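Potential RNA-dependent RNA polymerase (Human picobirnavirus, PDB 5I62) catalyses RNA-templated RNA synthesis from ribonucleoside triphosphates and probably serves both transcription and replication of the viral double-stranded RNA genome. Local coordinates at residues 171-175 / 176-180; 208-211 / 212-216; 221-224 / 225-228; 291-294 / 295-299. One frame throughout, in Å; residues are numbered along the deposited sequence.

Contact 1: 171-175 / 176-180; sequences MRQNG and REWSG
Gln-173 and Trp-178 meet at about a right angle on one face of a beta hairpin with a two-residue loop, the amide plane turned 51° from the indole. Gln-173 NE2 comes within 3.6 Å of Trp-178 CD1, and one water accepts from both NE2 and Trp-178 NE1, lying in the indole plane at the ring edge. On the same face Met-171 bends at chi3 (-54°), which carries its CE back over the partner strand to 3.7 Å from Gly-180 CA. Arg-176 folds toward the turn instead: its NH1 donates to Asn-174 O at 3.0 Å, the acceptor lying at the guanidinium edge, slightly tilted from its plane. On the other face Arg-172 CD rests 3.7 Å from Glu-177 CB, while Arg-172 NH1 and Glu-177 OE1 stay 4.9 Å apart. At the turn Gln-173 and Arg-176 pair through both backbone bonds, a standard type I' hairpin in which Asn-174 and Gly-175 both have the positive phi required. Asn-174 ND2 is held by Ser-155 O. The chemistry implies a hairpin fixed mainly by its backbone ladder, with Arg-176 tying down a turn carbonyl and the shared water joining two N-H donors that cannot bond each other.

Contact 2: 208-211 / 212-216; sequences FAVN and IRELQ
Phe-208 and Ile-212, one helical turn apart at the start of helix 208-228, make an apolar contact that exemplifies i to i+4 side-chain packing. Ile-212 CD1 sits over one face of the Phe-208 ring, 3.7 Å from its centroid and 14° off the normal, while Ile-212 CG1 approaches Phe-208 CE1 at 3.6 Å. The ring reaches this place because CG is anti to the backbone N (chi1 -166°), which swings it along the helix toward the next turn. The outer surroundings of the pair are supplied by helix 150-157, through Arg-150 and Thr-157, and by Val-133.

A methyl-to-carboxylate van der Waals contact joins Val-210 to Glu-214. Val-210 CG1 lies 3.8 Å from the carboxylate carbon CD of Glu-214, whose chain runs extended beyond CG, back along the preceding turn.

The polar interactions begin with the backbone ladder, in which Ile-212, Arg-213, Glu-214 and Leu-215 donate to the carbonyls four residues earlier; Glu-214 N reaches Val-210 O at 2.8 Å. Farther along, Arg-213 NH1 gives a nearly straight bond (174°) to Gln-216 OE1, at 2.8 Å, with the acceptor in the guanidinium plane. Gln-216 NE2 in turn donates to Arg-127 O.

The buried carboxylate of Glu-214 is gripped from outside, OE2 by Ser-324 OG and OE1 by Gly-325 N. Its charge, if present, is probably stabilised at least in part by these hydrogen bonds, while the ring-and-methyl contact adds to the backbone bond from Ile-212 N to Phe-208 O.

Contact 3: 221-224 / 225-228; sequences LILT and FQRL
Ile-222 O accepts the shortest sound polar bond of this stretch, 2.8 Å from Gln-226 N, and the side chain of Gln-226 then follows the same turn backward. Gln-226 CG lies 3.1 Å from Ile-222 O, and the chain, extended at chi2 (172°), brings the amide across two residues of the preceding turn. Ile-222 CG2 meets the amide carbon CD of Gln-226 at 3.6 Å, and Leu-223 CD2 meets Gln-226 OE1 at 3.4 Å, a contact of methyl with oxygen only. The other end of the amide is occupied elsewhere, for NE2 donates to Trp-234 O.

Around the helix, Leu-221 puts CD2 over one face of the Phe-225 ring, displaced toward the rim and 4.2 Å from Phe-225 CD1. Thr-224 and Leu-228 lie side by side, pointing the same way, with Thr-224 CG2 4.0 Å from Leu-228 CD1. The threonine's hydroxyl is bonded to Pro-220 O, consistent with OG1 lying beside the backbone N and CG2 anti to it, on the side of Leu-228. Arg-227, also exposed, sets one guanidinium face toward Leu-223 O.

The example is an alpha helix in its last turns, with i to i+4 backbone bonds throughout: Leu-221 and Phe-225 face helix 271-284, Thr-224 and Leu-228 face the loop at Val-121, and the side of Gln-226 and Arg-227 is mixed, leucine and isoleucine methyls lying beside polar ends.

Contact 4: 291-294 / 295-299; sequences VDWL and ERVFP
Glu-295 opens the second segment with its backbone N on Val-291 O at a long 3.3 Å, and its side chain, bent at chi2 (-59°), doubles back over the same carbonyl. A water donating to both Val-291 O and Glu-295 OE2 links the two, and OE2 has a second partner in Lys-278, by a salt bridge.

Arg-296 follows with a shorter backbone bond, N to Asp-292 O at 2.9 Å. Its guanidinium turns elsewhere, to a salt bridge with Asp-161, so the arginine joins the helix to strand 160-165.

Val-297 comes next, crossing Trp-293 at about a right angle in another instance of i to i+4 packing. Val-297 CB stands over the five-membered ring of Trp-293, 3.8 Å from the centroid and 17° off the normal, and Val-297 CG1 approaches Trp-293 NE1 at 3.5 Å. The indole N-H itself donates to Arg-213 O of helix 208-228, which fixes the rotation of the ring against the valine.

Phe-298 covers the other end of the indole: its CB lies 3.8 Å from Trp-293 CZ3, on the face that Val-297 also occupies. Phe-298 N donates to Trp-293 O at 3.0 Å and 170°, a straighter bond than that from Val-297 N to the same oxygen. Pro-299 closes the segment, its CD 3.6 Å from Leu-294 O.

On Trp-293 O, then, the i to i+4 bond is joined by an i to i+5 bond. The chemistry implies that this last part of the helix and the residues after it are secured by a hydrogen-bonded indole, while Glu-295 and Arg-296 reach outside partners.

Three of the four contacts lie on helices and one on a hairpin, yet burial divides them differently. Contact 2 is buried, whereas contacts 1, 3 and 4 each mix buried and exposed residues. Contacts 2 and 3 occupy opposite ends of helix 208-228, their centres about 18 Å apart. Contact 2 is the meeting point, touching both contact 1, through Ala-209 and Val-210, and contact 4, through Arg-213 and Glu-214. The general lesson is that similar local geometry serves different settings: contact 3 relies on apolar pairs on its inner side, contact 4 sends its charged ends to other elements, contact 2 buries polar groups among apolar ones, and contact 1 depends chiefly on main-chain pairing.

Contact 1: 171-175 / 176-180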
loop_
_atom_site.group_PDB
_atom_site.type_symbol
_atom_site.label_atom_id
_atom_site.label_comp_id
_atom_site.label_asym_id
_atom_site.label_seq_id
_atom_site.Cartn_x
_atom_site.Cartn_y
_atom_site.Cartn_z
ATOM N N MET A 171 5.919 -5.244 25.987
ATOM C CA MET A 171 6.352 -6.366 25.151
ATOM C C MET A 171 7.204 -7.306 25.995
ATOM O O MET A 171 8.352 -6.983 26.321
ATOM C CB MET A 171 7.123 -5.883 23.930
ATOM C CG MET A 171 6.395 -4.794 23.146
ATOM S SD MET A 171 7.059 -4.563 21.499
ATOM C CE MET A 171 8.818 -4.285 21.848
ATOM N N ARG A 172 6.647 -8.461 26.348
ATOM C CA ARG A 172 7.422 -9.527 26.979
ATOM C C ARG A 172 7.974 -10.427 25.881
ATOM O O ARG A 172 7.207 -11.021 25.124
ATOM C CB ARG A 172 6.572 -10.345 27.954
ATOM C CG ARG A 172 6.299 -9.689 29.284
ATOM C CD ARG A 172 7.512 -9.743 30.229
ATOM N NE ARG A 172 8.005 -11.095 30.507
ATOM C CZ ARG A 172 9.092 -11.357 31.236
ATOM N NH1 ARG A 172 9.801 -10.359 31.766
ATOM N NH2 ARG A 172 9.470 -12.615 31.441
ATOM N N GLN A 173 9.296 -10.528 25.789
ATOM C CA GLN A 173 9.946 -11.267 24.711
ATOM C C GLN A 173 10.951 -12.221 25.329
ATOM O O GLN A 173 11.974 -11.770 25.851
ATOM C CB GLN A 173 10.651 -10.329 23.729
ATOM C CG GLN A 173 9.753 -9.276 23.124
ATOM C CD GLN A 173 10.485 -8.350 22.170
ATOM O OE1 GLN A 173 9.871 -7.458 21.592
ATOM N NE2 GLN A 173 11.814 -8.569 21.989
ATOM N N ASN A 174 10.651 -13.523 25.277
ATOM C CA ASN A 174 11.533 -14.581 25.773
ATOM C C ASN A 174 12.310 -14.163 27.019
ATOM O O ASN A 174 13.540 -14.105 26.991
ATOM C CB ASN A 174 12.507 -15.018 24.671
ATOM C CG ASN A 174 13.218 -16.315 25.006
ATOM O OD1 ASN A 174 12.794 -17.039 25.900
ATOM N ND2 ASN A 174 14.301 -16.613 24.288
ATOM N N GLY A 175 11.608 -13.821 28.106
ATOM C CA GLY A 175 12.270 -13.509 29.367
ATOM C C GLY A 175 12.609 -12.051 29.601
ATOM O O GLY A 175 12.979 -11.697 30.722
ATOM N N ARG A 176 12.503 -11.195 28.588
ATOM C CA ARG A 176 12.740 -9.766 28.716
ATOM C C ARG A 176 11.406 -9.020 28.719
ATOM O O ARG A 176 10.449 -9.447 28.084
ATOM C CB ARG A 176 13.587 -9.240 27.555
ATOM C CG ARG A 176 15.010 -9.757 27.495
ATOM C CD ARG A 176 15.096 -11.086 26.749
ATOM N NE ARG A 176 16.390 -11.252 26.080
ATOM C CZ ARG A 176 16.727 -12.328 25.380
ATOM N NH1 ARG A 176 15.868 -13.336 25.268
ATOM N NH2 ARG A 176 17.920 -12.399 24.790
ATOM N N GLU A 177 11.352 -7.894 29.424
ATOM C CA GLU A 177 10.248 -6.950 29.274
ATOM C C GLU A 177 10.790 -5.663 28.672
ATOM O O GLU A 177 11.639 -4.998 29.276
ATOM C CB GLU A 177 9.526 -6.642 30.583
ATOM C CG GLU A 177 8.534 -5.488 30.352
ATOM C CD GLU A 177 7.512 -5.291 31.457
ATOM O OE1 GLU A 177 7.320 -6.197 32.305
ATOM O OE2 GLU A 177 6.895 -4.206 31.465
ATOM N N TRP A 178 10.321 -5.333 27.476
ATOM C CA TRP A 178 10.638 -4.074 26.813
ATOM C C TRP A 178 9.401 -3.183 26.784
ATOM O O TRP A 178 8.274 -3.627 27.003
ATOM C CB TRP A 178 11.124 -4.302 25.376
ATOM C CG TRP A 178 12.312 -5.206 25.199
ATOM C CD1 TRP A 178 12.298 -6.551 24.935
ATOM C CD2 TRP A 178 13.691 -4.823 25.233
ATOM N NE1 TRP A 178 13.590 -7.028 24.812
ATOM C CE2 TRP A 178 14.460 -5.987 24.991
ATOM C CE3 TRP A 178 14.354 -3.610 25.447
ATOM C CZ2 TRP A 178 15.853 -5.964 24.937
ATOM C CZ3 TRP A 178 15.745 -3.595 25.409
ATOM C CH2 TRP A 178 16.475 -4.767 25.158
ATOM N N SER A 179 9.619 -1.908 26.499
ATOM C CA SER A 179 8.525 -1.001 26.196
ATOM C C SER A 179 8.526 -0.790 24.684
ATOM O O SER A 179 9.574 -0.491 24.104
ATOM C CB SER A 179 8.672 0.320 26.955
ATOM O OG SER A 179 7.412 0.974 27.098
ATOM N N GLY A 180 7.366 -0.968 24.046
ATOM C CA GLY A 180 7.311 -0.958 22.588
ATOM C C GLY A 180 7.032 0.431 22.024
ATOM O O GLY A 180 6.275 1.220 22.590
HETATM O O HOH W 1 14.121 -9.617 23.716
#

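Contact 2: 208-211 / 212-216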
loop_
_atom_site.group_PDB
_atom_site.type_symbol
_atom_site.label_atom_id
_atom_site.label_comp_id
_atom_site.label_asym_id
_atom_site.label_seq_id
_atom_site.Cartn_x
_atom_site.Cartn_y
_atom_site.Cartn_z
ATOM N N PHE A 208 8.893 -6.016 15.914
ATOM C CA PHE A 208 8.751 -7.397 15.468
ATOM C C PHE A 208 7.720 -8.152 16.314
ATOM O O PHE A 208 6.848 -8.840 15.776
ATOM C CB PHE A 208 10.140 -8.068 15.539
ATOM C CG PHE A 208 10.263 -9.388 14.801
ATOM C CD1 PHE A 208 9.337 -9.790 13.854
ATOM C CD2 PHE A 208 11.352 -10.238 15.069
ATOM C CE1 PHE A 208 9.479 -11.002 13.187
ATOM C CE2 PHE A 208 11.486 -11.449 14.413
ATOM C CZ PHE A 208 10.547 -11.837 13.471
ATOM N N ALA A 209 7.805 -8.027 17.647
ATOM C CA ALA A 209 6.890 -8.758 18.526
ATOM C C ALA A 209 5.430 -8.386 18.258
ATOM O O ALA A 209 4.548 -9.259 18.249
ATOM C CB ALA A 209 7.241 -8.510 19.998
ATOM N N VAL A 210 5.147 -7.099 18.049
ATOM C CA VAL A 210 3.774 -6.695 17.741
ATOM C C VAL A 210 3.340 -7.278 16.402
ATOM O O VAL A 210 2.243 -7.834 16.282
ATOM C CB VAL A 210 3.621 -5.159 17.757
ATOM C CG1 VAL A 210 2.164 -4.750 17.356
ATOM C CG2 VAL A 210 3.963 -4.586 19.123
ATOM N N ASN A 211 4.191 -7.155 15.376
ATOM C CA ASN A 211 3.839 -7.673 14.056
ATOM C C ASN A 211 3.597 -9.185 14.088
ATOM O O ASN A 211 2.673 -9.682 13.438
ATOM C CB ASN A 211 4.927 -7.325 13.040
ATOM C CG ASN A 211 4.759 -5.939 12.442
ATOM O OD1 ASN A 211 3.663 -5.357 12.453
ATOM N ND2 ASN A 211 5.835 -5.409 11.915
ATOM N N ILE A 212 4.416 -9.936 14.834
ATOM C CA ILE A 212 4.159 -11.372 15.001
ATOM C C ILE A 212 2.767 -11.613 15.587
ATOM O O ILE A 212 1.988 -12.428 15.078
ATOM C CB ILE A 212 5.245 -12.018 15.884
ATOM C CG1 ILE A 212 6.611 -11.950 15.209
ATOM C CG2 ILE A 212 4.862 -13.472 16.212
ATOM C CD1 ILE A 212 7.781 -12.344 16.153
ATOM N N ARG A 213 2.444 -10.937 16.691
ATOM C CA ARG A 213 1.154 -11.181 17.325
ATOM C C ARG A 213 0.005 -10.787 16.398
ATOM O O ARG A 213 -0.993 -11.512 16.293
ATOM C CB ARG A 213 1.074 -10.430 18.649
ATOM C CG ARG A 213 1.865 -11.120 19.771
ATOM C CD ARG A 213 1.164 -12.397 20.106
ATOM N NE ARG A 213 0.165 -12.191 21.128
ATOM C CZ ARG A 213 -0.982 -12.850 21.238
ATOM N NH1 ARG A 213 -1.335 -13.773 20.359
ATOM N NH2 ARG A 213 -1.785 -12.553 22.242
ATOM N N GLU A 214 0.119 -9.637 15.733
ATOM C CA GLU A 214 -0.910 -9.225 14.776
ATOM C C GLU A 214 -1.090 -10.271 13.680
ATOM O O GLU A 214 -2.215 -10.682 13.369
ATOM C CB GLU A 214 -0.544 -7.883 14.154
ATOM C CG GLU A 214 -0.574 -6.702 15.088
ATOM C CD GLU A 214 -0.039 -5.464 14.389
ATOM O OE1 GLU A 214 0.942 -5.592 13.611
ATOM O OE2 GLU A 214 -0.587 -4.376 14.616
ATOM N N LEU A 215 0.020 -10.741 13.106
ATOM C CA LEU A 215 -0.061 -11.622 11.949
ATOM C C LEU A 215 -0.557 -13.015 12.299
ATOM O O LEU A 215 -0.936 -13.762 11.393
ATOM C CB LEU A 215 1.293 -11.702 11.250
ATOM C CG LEU A 215 1.737 -10.437 10.508
ATOM C CD1 LEU A 215 3.150 -10.611 9.970
ATOM C CD2 LEU A 215 0.793 -10.114 9.373
ATOM N N GLN A 216 -0.564 -13.391 13.583
ATOM C CA GLN A 216 -1.217 -14.641 13.959
ATOM C C GLN A 216 -2.677 -14.667 13.504
ATOM O O GLN A 216 -3.249 -15.747 13.320
ATOM C CB GLN A 216 -1.146 -14.852 15.468
ATOM C CG GLN A 216 0.234 -15.210 16.005
ATOM C CD GLN A 216 0.172 -15.463 17.489
ATOM O OE1 GLN A 216 0.324 -14.538 18.289
ATOM N NE2 GLN A 216 -0.118 -16.704 17.869
#

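Contact 3: 221-224 / 225-228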
loop_
_atom_site.group_PDB
_atom_site.type_symbol
_atom_site.label_atom_id
_atom_site.label_comp_id
_atom_site.label_asym_id
_atom_site.label_seq_id
_atom_site.Cartn_x
_atom_site.Cartn_y
_atom_site.Cartn_z
ATOM N N LEU A 221 -6.101 -14.858 7.860
ATOM C CA LEU A 221 -7.214 -14.099 7.288
ATOM C C LEU A 221 -6.989 -13.825 5.805
ATOM O O LEU A 221 -7.852 -14.092 4.956
ATOM C CB LEU A 221 -7.387 -12.782 8.046
ATOM C CG LEU A 221 -8.607 -11.936 7.660
ATOM C CD1 LEU A 221 -9.063 -11.165 8.877
ATOM C CD2 LEU A 221 -8.327 -10.960 6.528
ATOM N N ILE A 222 -5.836 -13.250 5.485
ATOM C CA ILE A 222 -5.536 -12.903 4.107
ATOM C C ILE A 222 -5.496 -14.149 3.231
ATOM O O ILE A 222 -6.044 -14.152 2.120
ATOM C CB ILE A 222 -4.236 -12.087 4.044
ATOM C CG1 ILE A 222 -4.504 -10.685 4.608
ATOM C CG2 ILE A 222 -3.722 -12.009 2.610
ATOM C CD1 ILE A 222 -3.259 -9.899 4.988
ATOM N N LEU A 223 -4.899 -15.238 3.738
ATOM C CA LEU A 223 -4.827 -16.484 2.973
ATOM C C LEU A 223 -6.213 -17.032 2.650
ATOM O O LEU A 223 -6.465 -17.477 1.521
ATOM C CB LEU A 223 -4.029 -17.544 3.730
ATOM C CG LEU A 223 -2.583 -17.756 3.304
ATOM C CD1 LEU A 223 -2.019 -18.978 4.033
ATOM C CD2 LEU A 223 -2.503 -17.925 1.780
ATOM N N THR A 224 -7.096 -17.063 3.654
ATOM C CA THR A 224 -8.476 -17.500 3.457
ATOM C C THR A 224 -9.202 -16.622 2.443
ATOM O O THR A 224 -9.880 -17.128 1.542
ATOM C CB THR A 224 -9.215 -17.487 4.795
ATOM O OG1 THR A 224 -8.727 -18.549 5.613
ATOM C CG2 THR A 224 -10.733 -17.649 4.593
ATOM N N PHE A 225 -9.084 -15.300 2.588
ATOM C CA PHE A 225 -9.731 -14.390 1.651
ATOM C C PHE A 225 -9.169 -14.555 0.246
ATOM O O PHE A 225 -9.916 -14.488 -0.738
ATOM C CB PHE A 225 -9.586 -12.944 2.125
ATOM C CG PHE A 225 -10.644 -12.523 3.108
ATOM C CD1 PHE A 225 -10.958 -13.318 4.193
ATOM C CD2 PHE A 225 -11.341 -11.337 2.932
ATOM C CE1 PHE A 225 -11.946 -12.944 5.088
ATOM C CE2 PHE A 225 -12.329 -10.950 3.834
ATOM C CZ PHE A 225 -12.627 -11.755 4.906
ATOM N N GLN A 226 -7.857 -14.786 0.137
ATOM C CA GLN A 226 -7.231 -15.013 -1.166
ATOM C C GLN A 226 -7.804 -16.244 -1.851
ATOM O O GLN A 226 -8.129 -16.214 -3.045
ATOM C CB GLN A 226 -5.714 -15.156 -1.012
ATOM C CG GLN A 226 -5.009 -13.850 -0.758
ATOM C CD GLN A 226 -3.541 -14.032 -0.411
ATOM O OE1 GLN A 226 -3.151 -15.014 0.230
ATOM N NE2 GLN A 226 -2.723 -13.074 -0.830
ATOM N N ARG A 227 -7.937 -17.342 -1.108
ATOM C CA ARG A 227 -8.419 -18.576 -1.720
ATOM C C ARG A 227 -9.901 -18.497 -2.079
ATOM O O ARG A 227 -10.338 -19.140 -3.036
ATOM C CB ARG A 227 -8.130 -19.744 -0.796
ATOM C CG ARG A 227 -6.626 -19.993 -0.702
ATOM C CD ARG A 227 -6.330 -21.361 -0.159
ATOM N NE ARG A 227 -6.651 -21.432 1.254
ATOM C CZ ARG A 227 -5.738 -21.543 2.212
ATOM N NH1 ARG A 227 -4.454 -21.613 1.896
ATOM N NH2 ARG A 227 -6.120 -21.594 3.479
ATOM N N LEU A 228 -10.682 -17.726 -1.334
ATOM C CA LEU A 228 -12.083 -17.512 -1.685
ATOM C C LEU A 228 -12.280 -16.431 -2.743
ATOM O O LEU A 228 -13.390 -16.305 -3.276
ATOM C CB LEU A 228 -12.881 -17.137 -0.446
ATOM C CG LEU A 228 -12.967 -18.332 0.503
ATOM C CD1 LEU A 228 -13.585 -17.907 1.805
ATOM C CD2 LEU A 228 -13.771 -19.448 -0.144
#

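Contact 4: 291-294 / 295-299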
loop_
_atom_site.group_PDB
_atom_site.type_symbol
_atom_site.label_atom_id
_atom_site.label_comp_id
_atom_site.label_asym_id
_atom_site.label_seq_id
_atom_site.Cartn_x
_atom_site.Cartn_y
_atom_site.Cartn_z
ATOM N N VAL A 291 -10.510 -14.310 21.401
ATOM C CA VAL A 291 -11.071 -13.326 22.329
ATOM C C VAL A 291 -9.961 -12.493 22.952
ATOM O O VAL A 291 -10.065 -11.260 23.050
ATOM C CB VAL A 291 -11.919 -14.022 23.416
ATOM C CG1 VAL A 291 -12.474 -12.993 24.405
ATOM C CG2 VAL A 291 -13.046 -14.838 22.800
ATOM N N ASP A 292 -8.870 -13.147 23.359
ATOM C CA ASP A 292 -7.756 -12.441 23.984
ATOM C C ASP A 292 -7.043 -11.528 22.999
ATOM O O ASP A 292 -6.674 -10.402 23.349
ATOM C CB ASP A 292 -6.768 -13.438 24.564
ATOM C CG ASP A 292 -7.144 -13.864 25.955
ATOM O OD1 ASP A 292 -7.687 -13.019 26.699
ATOM O OD2 ASP A 292 -6.935 -15.046 26.295
ATOM N N TRP A 293 -6.794 -12.027 21.789
ATOM C CA TRP A 293 -6.180 -11.231 20.736
ATOM C C TRP A 293 -6.968 -9.948 20.469
ATOM O O TRP A 293 -6.379 -8.877 20.285
ATOM C CB TRP A 293 -6.075 -12.075 19.468
ATOM C CG TRP A 293 -5.344 -11.417 18.339
ATOM C CD1 TRP A 293 -4.010 -11.538 18.038
ATOM C CD2 TRP A 293 -5.902 -10.539 17.351
ATOM N NE1 TRP A 293 -3.710 -10.792 16.928
ATOM C CE2 TRP A 293 -4.848 -10.163 16.486
ATOM C CE3 TRP A 293 -7.192 -10.037 17.109
ATOM C CZ2 TRP A 293 -5.042 -9.312 15.394
ATOM C CZ3 TRP A 293 -7.382 -9.181 16.029
ATOM C CH2 TRP A 293 -6.310 -8.833 15.184
ATOM N N LEU A 294 -8.301 -10.043 20.434
ATOM C CA LEU A 294 -9.121 -8.876 20.125
ATOM C C LEU A 294 -9.034 -7.821 21.223
ATOM O O LEU A 294 -9.115 -6.618 20.940
ATOM C CB LEU A 294 -10.571 -9.310 19.904
ATOM C CG LEU A 294 -10.822 -10.025 18.577
ATOM C CD1 LEU A 294 -12.111 -10.855 18.639
ATOM C CD2 LEU A 294 -10.900 -8.992 17.440
ATOM N N GLU A 295 -8.870 -8.248 22.478
ATOM C CA GLU A 295 -8.790 -7.298 23.582
ATOM C C GLU A 295 -7.377 -6.757 23.761
ATOM O O GLU A 295 -7.209 -5.605 24.167
ATOM C CB GLU A 295 -9.284 -7.935 24.874
ATOM C CG GLU A 295 -10.768 -8.312 24.845
ATOM C CD GLU A 295 -11.663 -7.103 24.583
ATOM O OE1 GLU A 295 -11.417 -6.028 25.185
ATOM O OE2 GLU A 295 -12.578 -7.223 23.746
ATOM N N ARG A 296 -6.353 -7.573 23.498
ATOM C CA ARG A 296 -4.970 -7.234 23.836
ATOM C C ARG A 296 -4.153 -6.713 22.668
ATOM O O ARG A 296 -3.379 -5.776 22.839
ATOM C CB ARG A 296 -4.226 -8.449 24.393
ATOM C CG ARG A 296 -4.415 -8.736 25.852
ATOM C CD ARG A 296 -3.956 -10.164 26.130
ATOM N NE ARG A 296 -2.593 -10.249 26.637
ATOM C CZ ARG A 296 -2.249 -9.924 27.877
ATOM N NH1 ARG A 296 -3.169 -9.475 28.730
ATOM N NH2 ARG A 296 -0.996 -10.043 28.270
ATOM N N VAL A 297 -4.259 -7.346 21.506
ATOM C CA VAL A 297 -3.371 -7.073 20.377
ATOM C C VAL A 297 -4.006 -6.122 19.374
ATOM O O VAL A 297 -3.376 -5.163 18.925
ATOM C CB VAL A 297 -2.966 -8.396 19.687
ATOM C CG1 VAL A 297 -2.071 -8.108 18.474
ATOM C CG2 VAL A 297 -2.297 -9.348 20.671
ATOM N N PHE A 298 -5.238 -6.419 18.957
ATOM C CA PHE A 298 -5.943 -5.561 17.998
ATOM C C PHE A 298 -5.794 -4.061 18.257
ATOM O O PHE A 298 -5.590 -3.317 17.291
ATOM C CB PHE A 298 -7.432 -5.938 17.961
ATOM C CG PHE A 298 -8.242 -5.036 17.074
ATOM C CD1 PHE A 298 -8.286 -5.260 15.706
ATOM C CD2 PHE A 298 -8.907 -3.934 17.594
ATOM C CE1 PHE A 298 -8.999 -4.413 14.874
ATOM C CE2 PHE A 298 -9.621 -3.087 16.757
ATOM C CZ PHE A 298 -9.658 -3.335 15.398
ATOM N N PRO A 299 -5.902 -3.550 19.483
ATOM C CA PRO A 299 -5.856 -2.085 19.648
ATOM C C PRO A 299 -4.476 -1.472 19.476
ATOM O O PRO A 299 -4.400 -0.246 19.372
ATOM C CB PRO A 299 -6.366 -1.851 21.079
ATOM C CG PRO A 299 -6.358 -3.162 21.742
ATOM C CD PRO A 299 -6.382 -4.227 20.704
HETATM O O HOH W 2 -12.815 -9.913 22.966
#